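Long-range contacts in unsaturated glucuronyl hydrolase (Streptococcus agalactiae, PDB 2ZZR), which hydrolyses unsaturated hyaluronate, chondroitin and heparin disaccharides, releasing the unsaturated uronic acid from either 1,3- or 1,4-linked substrates: residues R16-R21 against Y331-H336; E9-P14 against F278-P283; N57-V62 against E350-R355. All coordinates share one frame; numbering follows the deposited sequence.

Interaction 1 (R16-R21 against Y331-H336). With SO4 (sulfate ion), chain D.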
loop_
_atom_site.group_PDB
_atom_site.type_symbol
_atom_site.label_atom_id
_atom_site.label_comp_id
_atom_site.label_asym_id
_atom_site.label_seq_id
_atom_site.Cartn_x
_atom_site.Cartn_y
_atom_site.Cartn_z
ATOM N N ARG A 16 12.994 -19.862 10.779
ATOM C CA ARG A 16 11.647 -19.440 11.185
ATOM C C ARG A 16 10.728 -19.250 9.974
ATOM O O ARG A 16 9.511 -19.387 10.083
ATOM C CB ARG A 16 11.704 -18.165 12.047
ATOM C CG ARG A 16 12.057 -16.869 11.314
ATOM C CD ARG A 16 12.455 -15.743 12.276
ATOM N NE ARG A 16 11.322 -15.307 13.093
ATOM C CZ ARG A 16 10.834 -14.068 13.131
ATOM N NH1 ARG A 16 11.392 -13.093 12.425
ATOM N NH2 ARG A 16 9.785 -13.802 13.903
ATOM N N PHE A 17 11.334 -18.951 8.823
ATOM C CA PHE A 17 10.609 -18.829 7.557
ATOM C C PHE A 17 10.800 -20.070 6.677
ATOM O O PHE A 17 9.835 -20.633 6.163
ATOM C CB PHE A 17 11.058 -17.569 6.799
ATOM C CG PHE A 17 10.929 -16.291 7.594
ATOM C CD1 PHE A 17 9.677 -15.815 7.983
ATOM C CD2 PHE A 17 12.056 -15.547 7.928
ATOM C CE1 PHE A 17 9.554 -14.633 8.703
ATOM C CE2 PHE A 17 11.944 -14.357 8.650
ATOM C CZ PHE A 17 10.689 -13.900 9.042
ATOM N N LEU A 18 12.053 -20.494 6.521
ATOM C CA LEU A 18 12.406 -21.588 5.610
ATOM C C LEU A 18 11.773 -22.944 5.951
ATOM O O LEU A 18 11.525 -23.752 5.058
ATOM C CB LEU A 18 13.929 -21.713 5.494
ATOM C CG LEU A 18 14.684 -20.605 4.749
ATOM C CD1 LEU A 18 16.173 -20.722 4.995
ATOM C CD2 LEU A 18 14.390 -20.621 3.250
ATOM N N ASN A 19 11.501 -23.178 7.235
ATOM C CA ASN A 19 10.877 -24.426 7.691
ATOM C C ASN A 19 9.367 -24.512 7.459
ATOM O O ASN A 19 8.743 -25.526 7.788
ATOM C CB ASN A 19 11.163 -24.664 9.181
ATOM C CG ASN A 19 12.600 -25.077 9.454
ATOM O OD1 ASN A 19 13.409 -25.236 8.538
ATOM N ND2 ASN A 19 12.924 -25.255 10.731
ATOM N N SER A 20 8.779 -23.456 6.900
ATOM C CA SER A 20 7.331 -23.394 6.698
ATOM C C SER A 20 6.834 -24.137 5.466
ATOM O O SER A 20 7.590 -24.387 4.523
ATOM C CB SER A 20 6.875 -21.941 6.612
ATOM O OG SER A 20 7.112 -21.267 7.835
ATOM N N ARG A 21 5.546 -24.470 5.484
ATOM C CA ARG A 21 4.870 -25.074 4.340
ATOM C C ARG A 21 4.437 -23.976 3.383
ATOM O O ARG A 21 3.801 -23.004 3.796
ATOM C CB ARG A 21 3.623 -25.846 4.786
ATOM C CG ARG A 21 3.876 -27.072 5.650
ATOM C CD ARG A 21 2.644 -27.382 6.496
ATOM N NE ARG A 21 2.443 -26.339 7.503
ATOM C CZ ARG A 21 1.260 -25.857 7.880
ATOM N NH1 ARG A 21 1.212 -24.907 8.801
ATOM N NH2 ARG A 21 0.134 -26.311 7.340
ATOM N N TYR A 331 13.020 -14.985 1.451
ATOM C CA TYR A 331 11.915 -14.059 1.166
ATOM C C TYR A 331 10.673 -14.785 0.665
ATOM O O TYR A 331 9.559 -14.476 1.090
ATOM C CB TYR A 331 12.318 -12.977 0.157
ATOM C CG TYR A 331 13.321 -11.947 0.644
ATOM C CD1 TYR A 331 14.420 -11.609 -0.144
ATOM C CD2 TYR A 331 13.161 -11.293 1.873
ATOM C CE1 TYR A 331 15.346 -10.647 0.270
ATOM C CE2 TYR A 331 14.091 -10.326 2.301
ATOM C CZ TYR A 331 15.176 -10.016 1.495
ATOM O OH TYR A 331 16.102 -9.078 1.895
ATOM N N LYS A 332 10.859 -15.751 -0.233
ATOM C CA LYS A 332 9.731 -16.528 -0.747
ATOM C C LYS A 332 8.996 -17.229 0.393
ATOM O O LYS A 332 7.768 -17.170 0.492
ATOM C CB LYS A 332 10.192 -17.554 -1.789
ATOM C CG LYS A 332 9.066 -18.413 -2.361
ATOM C CD LYS A 332 9.606 -19.759 -2.843
ATOM C CE LYS A 332 8.478 -20.693 -3.264
ATOM N NZ LYS A 332 7.913 -20.316 -4.584
ATOM N N TYR A 333 9.756 -17.893 1.254
ATOM C CA TYR A 333 9.161 -18.607 2.365
ATOM C C TYR A 333 8.574 -17.648 3.391
ATOM O O TYR A 333 7.524 -17.932 3.959
ATOM C CB TYR A 333 10.155 -19.596 2.977
ATOM C CG TYR A 333 10.161 -20.901 2.221
ATOM C CD1 TYR A 333 10.873 -21.036 1.021
ATOM C CD2 TYR A 333 9.418 -21.989 2.675
ATOM C CE1 TYR A 333 10.861 -22.232 0.309
ATOM C CE2 TYR A 333 9.398 -23.190 1.970
ATOM C CZ TYR A 333 10.119 -23.303 0.789
ATOM O OH TYR A 333 10.096 -24.488 0.093
ATOM N N ALA A 334 9.226 -16.505 3.583
ATOM C CA ALA A 334 8.720 -15.460 4.478
ATOM C C ALA A 334 7.335 -14.972 4.058
ATOM O O ALA A 334 6.430 -14.902 4.880
ATOM C CB ALA A 334 9.699 -14.294 4.575
ATOM N N MET A 335 7.154 -14.649 2.780
ATOM C CA MET A 335 5.847 -14.150 2.337
ATOM C C MET A 335 4.747 -15.215 2.432
ATOM O O MET A 335 3.606 -14.894 2.750
ATOM C CB MET A 335 5.916 -13.505 0.948
ATOM C CG MET A 335 6.182 -14.452 -0.194
ATOM S SD MET A 335 6.012 -13.602 -1.766
ATOM C CE MET A 335 6.230 -15.019 -2.858
ATOM N N HIS A 336 5.098 -16.474 2.178
ATOM C CA HIS A 336 4.168 -17.591 2.370
ATOM C C HIS A 336 3.732 -17.746 3.831
ATOM O O HIS A 336 2.539 -17.940 4.093
ATOM C CB HIS A 336 4.776 -18.899 1.863
ATOM C CG HIS A 336 4.541 -19.150 0.406
ATOM N ND1 HIS A 336 5.286 -18.550 -0.585
ATOM C CD2 HIS A 336 3.647 -19.946 -0.225
ATOM C CE1 HIS A 336 4.866 -18.971 -1.766
ATOM N NE2 HIS A 336 3.874 -19.821 -1.574
HETATM S S SO4 D . 9.887 -17.358 15.737
HETATM O O1 SO4 D . 11.319 -17.552 15.517
HETATM O O2 SO4 D . 9.344 -16.432 14.748
HETATM O O3 SO4 D . 9.194 -18.639 15.617
HETATM O O4 SO4 D . 9.674 -16.794 17.067
#
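Phe17 and Tyr333 carry most of this contact, one from each side, and the backbones come closest at Ala334, where the CA atoms of Phe17 and Ala334 are 4.9 Å apart, consistent with the small side chain there. The methyl of Ala334 sits over one face of the Phe17 ring as a CH-pi contact, its CB 4.0 Å from the ring centroid and 22° off the normal, displaced toward the CG and CD1 side. Phe17 has CG anti to its carbonyl carbon (chi1 -55°), which brings the ring down beside the helix 328-346. The Tyr333 ring works differently. Its edge faces the chain as it leaves the short helix 15-18, with Ser20 O near the ring plane and 3.3 Å from Tyr333 CE2, while Leu18 O approaches CD2 obliquely. Leu18 crosses the tyrosine side chain at about a right angle and touches it lightly, CD2 to Tyr333 CD1 at 4.2 Å.

In the next shell, Ser20 N bonds to Phe17 O, tightening the turn that presents these carbonyls, and Ser20 OG has Thr337 OG1 as its hydrogen-bonding partner one turn farther along the long helix. Arg16 CG lies against the opposite face of the Phe17 ring, toward its rim. Beyond it the Arg16 chain, bent at chi3 (-67°), carries the guanidinium to a sulfate, probably from the crystallisation liquor, whose O2 lies at the edge of the group and takes bonds from NE and NH2, each 2.8 Å. Lys286 also binds this sulfate.

No hydrogen bond joins the two segments themselves, so their association rests on apolar packing and on weakly polar contacts of backbone carbonyl oxygens with Tyr333, of which only that of Ser20 O is at the ring edge.

Interaction 2 (E9-P14 against F278-P283)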
loop_
_atom_site.group_PDB
_atom_site.type_symbol
_atom_site.label_atom_id
_atom_site.label_comp_id
_atom_site.label_asym_id
_atom_site.label_seq_id
_atom_site.Cartn_x
_atom_site.Cartn_y
_atom_site.Cartn_z
ATOM N N GLU A 9 20.472 -5.517 7.762
ATOM C CA GLU A 9 20.467 -6.573 8.767
ATOM C C GLU A 9 20.374 -7.926 8.090
ATOM O O GLU A 9 19.636 -8.087 7.121
ATOM C CB GLU A 9 19.273 -6.412 9.716
ATOM C CG GLU A 9 19.282 -5.109 10.511
ATOM C CD GLU A 9 18.094 -4.944 11.455
ATOM O OE1 GLU A 9 17.166 -5.783 11.448
ATOM O OE2 GLU A 9 18.107 -3.955 12.224
ATOM N N SER A 10 21.111 -8.911 8.592
ATOM C CA SER A 10 20.869 -10.273 8.131
ATOM C C SER A 10 19.483 -10.702 8.628
ATOM O O SER A 10 19.022 -10.243 9.686
ATOM C CB SER A 10 21.948 -11.232 8.625
ATOM O OG SER A 10 21.869 -11.381 10.026
ATOM N N ILE A 11 18.804 -11.544 7.855
ATOM C CA ILE A 11 17.545 -12.122 8.313
ATOM C C ILE A 11 17.870 -13.093 9.438
ATOM O O ILE A 11 18.395 -14.190 9.216
ATOM C CB ILE A 11 16.752 -12.809 7.195
ATOM C CG1 ILE A 11 16.444 -11.800 6.083
ATOM C CG2 ILE A 11 15.474 -13.435 7.768
ATOM C CD1 ILE A 11 15.920 -12.429 4.784
ATOM N N GLU A 12 17.574 -12.648 10.652
ATOM C CA GLU A 12 17.982 -13.357 11.852
ATOM C C GLU A 12 17.156 -14.634 11.994
ATOM O O GLU A 12 15.952 -14.634 11.739
ATOM C CB GLU A 12 17.903 -12.414 13.071
ATOM C CG GLU A 12 18.902 -11.219 12.964
ATOM C CD GLU A 12 18.695 -10.099 14.000
ATOM O OE1 GLU A 12 19.510 -9.136 13.994
ATOM O OE2 GLU A 12 17.730 -10.168 14.803
ATOM N N ASN A 13 17.825 -15.736 12.330
ATOM C CA ASN A 13 17.173 -17.039 12.485
ATOM C C ASN A 13 16.234 -17.402 11.305
ATOM O O ASN A 13 15.041 -17.610 11.507
ATOM C CB ASN A 13 16.435 -17.071 13.840
ATOM C CG ASN A 13 15.782 -18.409 14.140
ATOM O OD1 ASN A 13 16.262 -19.472 13.733
ATOM N ND2 ASN A 13 14.672 -18.361 14.869
ATOM N N PRO A 14 16.778 -17.489 10.067
ATOM C CA PRO A 14 15.951 -17.666 8.855
ATOM C C PRO A 14 15.123 -18.953 8.768
ATOM O O PRO A 14 14.188 -19.025 7.964
ATOM C CB PRO A 14 16.984 -17.639 7.721
ATOM C CG PRO A 14 18.258 -18.052 8.366
ATOM C CD PRO A 14 18.211 -17.436 9.728
ATOM N N PHE A 278 12.008 -5.307 8.823
ATOM C CA PHE A 278 10.627 -5.683 9.094
ATOM C C PHE A 278 10.567 -7.136 9.554
ATOM O O PHE A 278 10.011 -7.430 10.614
ATOM C CB PHE A 278 9.790 -5.450 7.825
ATOM C CG PHE A 278 8.297 -5.571 8.017
ATOM C CD1 PHE A 278 7.538 -4.471 8.414
ATOM C CD2 PHE A 278 7.643 -6.768 7.735
ATOM C CE1 PHE A 278 6.146 -4.572 8.568
ATOM C CE2 PHE A 278 6.250 -6.877 7.884
ATOM C CZ PHE A 278 5.506 -5.775 8.298
ATOM N N LEU A 279 11.180 -8.038 8.781
ATOM C CA LEU A 279 11.146 -9.464 9.094
ATOM C C LEU A 279 11.697 -9.748 10.487
ATOM O O LEU A 279 11.127 -10.552 11.223
ATOM C CB LEU A 279 11.917 -10.276 8.050
ATOM C CG LEU A 279 11.339 -10.281 6.627
ATOM C CD1 LEU A 279 12.260 -11.076 5.700
ATOM C CD2 LEU A 279 9.907 -10.823 6.590
ATOM N N ASN A 280 12.790 -9.068 10.838
ATOM C CA ASN A 280 13.465 -9.278 12.125
ATOM C C ASN A 280 12.640 -8.833 13.329
ATOM O O ASN A 280 12.916 -9.238 14.466
ATOM C CB ASN A 280 14.827 -8.584 12.133
ATOM C CG ASN A 280 15.862 -9.333 11.317
ATOM O OD1 ASN A 280 15.682 -10.504 10.997
ATOM N ND2 ASN A 280 16.955 -8.662 10.986
ATOM N N ARG A 281 11.627 -8.012 13.071
ATOM C CA ARG A 281 10.787 -7.482 14.139
ATOM C C ARG A 281 9.370 -8.058 14.157
ATOM O O ARG A 281 8.508 -7.594 14.906
ATOM C CB ARG A 281 10.800 -5.956 14.105
ATOM C CG ARG A 281 12.136 -5.392 14.567
ATOM C CD ARG A 281 12.398 -3.987 14.062
ATOM N NE ARG A 281 13.742 -3.533 14.440
ATOM C CZ ARG A 281 14.873 -3.908 13.837
ATOM N NH1 ARG A 281 14.850 -4.750 12.807
ATOM N NH2 ARG A 281 16.039 -3.428 14.262
ATOM N N LEU A 282 9.150 -9.092 13.342
ATOM C CA LEU A 282 7.901 -9.855 13.359
ATOM C C LEU A 282 7.846 -10.790 14.566
ATOM O O LEU A 282 8.869 -11.367 14.946
ATOM C CB LEU A 282 7.743 -10.681 12.075
ATOM C CG LEU A 282 7.525 -9.924 10.761
ATOM C CD1 LEU A 282 7.427 -10.915 9.616
ATOM C CD2 LEU A 282 6.283 -9.038 10.808
ATOM N N PRO A 283 6.652 -10.954 15.168
ATOM C CA PRO A 283 6.482 -11.886 16.288
ATOM C C PRO A 283 6.344 -13.336 15.829
ATOM O O PRO A 283 6.509 -13.630 14.642
ATOM C CB PRO A 283 5.172 -11.413 16.919
ATOM C CG PRO A 283 4.381 -10.941 15.751
ATOM C CD PRO A 283 5.389 -10.262 14.845
HETATM O O HOH W 1 13.941 -12.899 11.286
#
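The amide of Asn280 and the carboxylate of Glu12 lie stacked, their planes 17° apart, while the N-H and C=O groups of that same amide do the hydrogen bonding. At the nitrogen edge, ND2 gives one N-H to Ser10 O and the other to Glu9 OE1, each at 2.9 Å and each close to the amide plane. OD1 accepts from Glu12 N at 2.9 Å, the donor tilted out of the carbonyl plane, and from a water that also bonds Glu12 O. Both amide N-H groups and the carbonyl are thus engaged, which fixes the rotation of the group and leaves little doubt about its orientation.

The Glu9 carboxylate is nearly coplanar with the amide and with the Arg281 guanidinium, which meets it end-on in a two-nitrogen salt bridge. NH1 reaches OE1 on the syn side in a nearly straight bond (2.9 Å, 171°), and NH2 takes OE2 through its syn lone pair at 3.0 Å. Asn280 comes to OE1 from the anti side, so this oxygen holds two donors and should favour the charged carboxylate.

The side-chain amide pairs with Ser10 O and Glu12 N on either side of Ile11, much as a peptide group of a neighbouring strand can, and so fastens an extended N-terminal segment to the C-terminal end of helix 265-280 in the alpha/alpha barrel of glycoside hydrolase family 88. Tyr277 offers Arg281 a second set of contacts: its carbonyl accepts from NH1 and its ring makes a cation-pi contact. Beneath the polar layer, Ile11 CD1 touches Leu279 CD1 at 4.0 Å, and both side chains also pack on Tyr331 of helix 328-346.

Interaction 3 (N57-V62 against E350-R355); sequences NNIYKV and ELIAGR
Bends at chi2 (-81°) and chi3 (-70°) bring the Arg355 side chain back alongside Asn58, so that its NH2 stands 3.4 Å from Asn58 CB, the amide and guanidinium planes steeply inclined. The Ile59 side chain, also bent, turns its CD1 toward the other segment, where it meets Ala353 O at 3.5 Å, the Arg355 CD methylene and, more loosely, Ile352 CD1. One direct hydrogen bond links the backbones, Tyr60 N to Gly354 O, short at 2.7 Å and nearly straight. Asn58 O, buried here without a hydrogen-bonding partner, is approached by the CA-H of Arg355. A water spans Asn57 O and Arg355 NH2, in the guanidinium plane, whereas Glu350 OE2 lies over a face of the group, a purely electrostatic pairing; Asn348 OD1 takes the NE.

The Gly354 backbone packs directly against Ile59. Its positive phi (88°) at the third position and the bond from Arg355 N to Ile352 O mark a type II beta turn, Ile352 to Arg355, docked by one backbone bond onto the edge of strand 59-63 that faces away from strand 50-56, its partner in the beta hairpin.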
loop_
_atom_site.group_PDB
_atom_site.type_symbol
_atom_site.label_atom_id
_atom_site.label_comp_id
_atom_site.label_asym_id
_atom_site.label_seq_id
_atom_site.Cartn_x
_atom_site.Cartn_y
_atom_site.Cartn_z
ATOM N N ASN A 57 -16.126 -1.529 15.820
ATOM C CA ASN A 57 -16.497 -2.831 16.386
ATOM C C ASN A 57 -16.623 -3.893 15.281
ATOM O O ASN A 57 -17.547 -4.717 15.271
ATOM C CB ASN A 57 -17.771 -2.718 17.241
ATOM C CG ASN A 57 -17.621 -1.723 18.389
ATOM O OD1 ASN A 57 -18.481 -0.863 18.594
ATOM N ND2 ASN A 57 -16.520 -1.830 19.135
ATOM N N ASN A 58 -15.684 -3.825 14.335
ATOM C CA ASN A 58 -15.596 -4.729 13.175
ATOM C C ASN A 58 -16.707 -4.620 12.132
ATOM O O ASN A 58 -16.848 -5.492 11.267
ATOM C CB ASN A 58 -15.330 -6.174 13.611
ATOM C CG ASN A 58 -13.911 -6.362 14.102
ATOM O OD1 ASN A 58 -12.987 -5.708 13.609
ATOM N ND2 ASN A 58 -13.726 -7.243 15.080
ATOM N N ILE A 59 -17.459 -3.525 12.192
ATOM C CA ILE A 59 -18.450 -3.203 11.171
ATOM C C ILE A 59 -18.142 -1.843 10.533
ATOM O O ILE A 59 -18.082 -0.819 11.226
ATOM C CB ILE A 59 -19.905 -3.209 11.755
ATOM C CG1 ILE A 59 -20.241 -4.566 12.407
ATOM C CG2 ILE A 59 -20.925 -2.788 10.697
ATOM C CD1 ILE A 59 -20.295 -5.767 11.450
ATOM N N TYR A 60 -17.938 -1.837 9.216
ATOM C CA TYR A 60 -17.755 -0.589 8.477
ATOM C C TYR A 60 -19.001 0.272 8.588
ATOM O O TYR A 60 -20.113 -0.246 8.658
ATOM C CB TYR A 60 -17.517 -0.852 6.992
ATOM C CG TYR A 60 -16.132 -1.328 6.630
ATOM C CD1 TYR A 60 -15.026 -0.479 6.742
ATOM C CD2 TYR A 60 -15.930 -2.621 6.140
ATOM C CE1 TYR A 60 -13.748 -0.917 6.394
ATOM C CE2 TYR A 60 -14.656 -3.067 5.791
ATOM C CZ TYR A 60 -13.575 -2.211 5.923
ATOM O OH TYR A 60 -12.318 -2.648 5.579
ATOM N N LYS A 61 -18.800 1.584 8.612
ATOM C CA LYS A 61 -19.873 2.518 8.322
ATOM C C LYS A 61 -19.861 2.825 6.827
ATOM O O LYS A 61 -18.932 2.434 6.108
ATOM C CB LYS A 61 -19.749 3.787 9.177
ATOM C CG LYS A 61 -20.163 3.566 10.627
ATOM C CD LYS A 61 -19.837 4.757 11.521
ATOM C CE LYS A 61 -20.038 4.379 12.974
ATOM N NZ LYS A 61 -19.601 5.463 13.896
ATOM N N VAL A 62 -20.902 3.510 6.364
ATOM C CA VAL A 62 -21.072 3.822 4.950
ATOM C C VAL A 62 -20.831 5.312 4.720
ATOM O O VAL A 62 -21.330 6.149 5.484
ATOM C CB VAL A 62 -22.488 3.428 4.458
ATOM C CG1 VAL A 62 -22.618 3.657 2.969
ATOM C CG2 VAL A 62 -22.789 1.973 4.800
ATOM N N GLU A 350 -16.840 -14.383 10.231
ATOM C CA GLU A 350 -18.248 -14.059 10.438
ATOM C C GLU A 350 -18.819 -13.302 9.243
ATOM O O GLU A 350 -18.522 -12.122 9.039
ATOM C CB GLU A 350 -18.441 -13.272 11.738
ATOM C CG GLU A 350 -19.904 -13.168 12.172
ATOM C CD GLU A 350 -20.114 -12.272 13.379
ATOM O OE1 GLU A 350 -21.291 -12.004 13.707
ATOM O OE2 GLU A 350 -19.118 -11.839 14.004
ATOM N N LEU A 351 -19.641 -13.992 8.455
ATOM C CA LEU A 351 -20.189 -13.424 7.228
ATOM C C LEU A 351 -21.484 -12.656 7.478
ATOM O O LEU A 351 -22.585 -13.191 7.307
ATOM C CB LEU A 351 -20.402 -14.513 6.167
ATOM C CG LEU A 351 -19.194 -15.297 5.638
ATOM C CD1 LEU A 351 -19.664 -16.355 4.654
ATOM C CD2 LEU A 351 -18.151 -14.389 4.996
ATOM N N ILE A 352 -21.341 -11.398 7.893
ATOM C CA ILE A 352 -22.483 -10.495 8.075
ATOM C C ILE A 352 -22.161 -9.110 7.505
ATOM O O ILE A 352 -20.987 -8.748 7.368
ATOM C CB ILE A 352 -22.951 -10.393 9.558
ATOM C CG1 ILE A 352 -21.835 -9.881 10.468
ATOM C CG2 ILE A 352 -23.481 -11.743 10.062
ATOM C CD1 ILE A 352 -22.321 -9.337 11.804
ATOM N N ALA A 353 -23.206 -8.352 7.177
ATOM C CA ALA A 353 -23.075 -7.046 6.529
ATOM C C ALA A 353 -22.095 -6.117 7.246
ATOM O O ALA A 353 -22.167 -5.940 8.465
ATOM C CB ALA A 353 -24.447 -6.380 6.385
ATOM N N GLY A 354 -21.162 -5.557 6.479
ATOM C CA GLY A 354 -20.214 -4.569 6.994
ATOM C C GLY A 354 -18.926 -5.087 7.614
ATOM O O GLY A 354 -18.070 -4.292 7.998
ATOM N N ARG A 355 -18.782 -6.407 7.728
ATOM C CA ARG A 355 -17.536 -6.999 8.225
ATOM C C ARG A 355 -16.419 -6.771 7.200
ATOM O O ARG A 355 -16.693 -6.656 6.003
ATOM C CB ARG A 355 -17.696 -8.501 8.493
ATOM C CG ARG A 355 -18.622 -8.872 9.658
ATOM C CD ARG A 355 -17.962 -8.772 11.018
ATOM N NE ARG A 355 -16.952 -9.809 11.249
ATOM C CZ ARG A 355 -16.368 -10.040 12.419
ATOM N NH1 ARG A 355 -15.459 -10.998 12.533
ATOM N NH2 ARG A 355 -16.694 -9.316 13.482
HETATM O O HOH W 2 -18.615 -7.290 14.489
#

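Interactions 1 and 2 form one continuous patch, their centres 12 Å apart, in which the N-terminal residues 9-21 pass from the end of helix 265-280 to helix 328-346. They are joined by Arg16, whose NH2 and NH1 make probable hydrogen bonds of 2.8 Å to Leu282 O and Leu279 O respectively, and by Tyr331 CE2, which packs 3.7 Å from Ile11 CD1. Interaction 3 stands apart, with centres 32 and 34 Å from those of interactions 1 and 2 and no touch between them. The first two lie away from the catalytic and substrate-binding residues; in the third, the Tyr60 side chain comes within about 12 Å of that of Arg246, a probable substrate-binding residue.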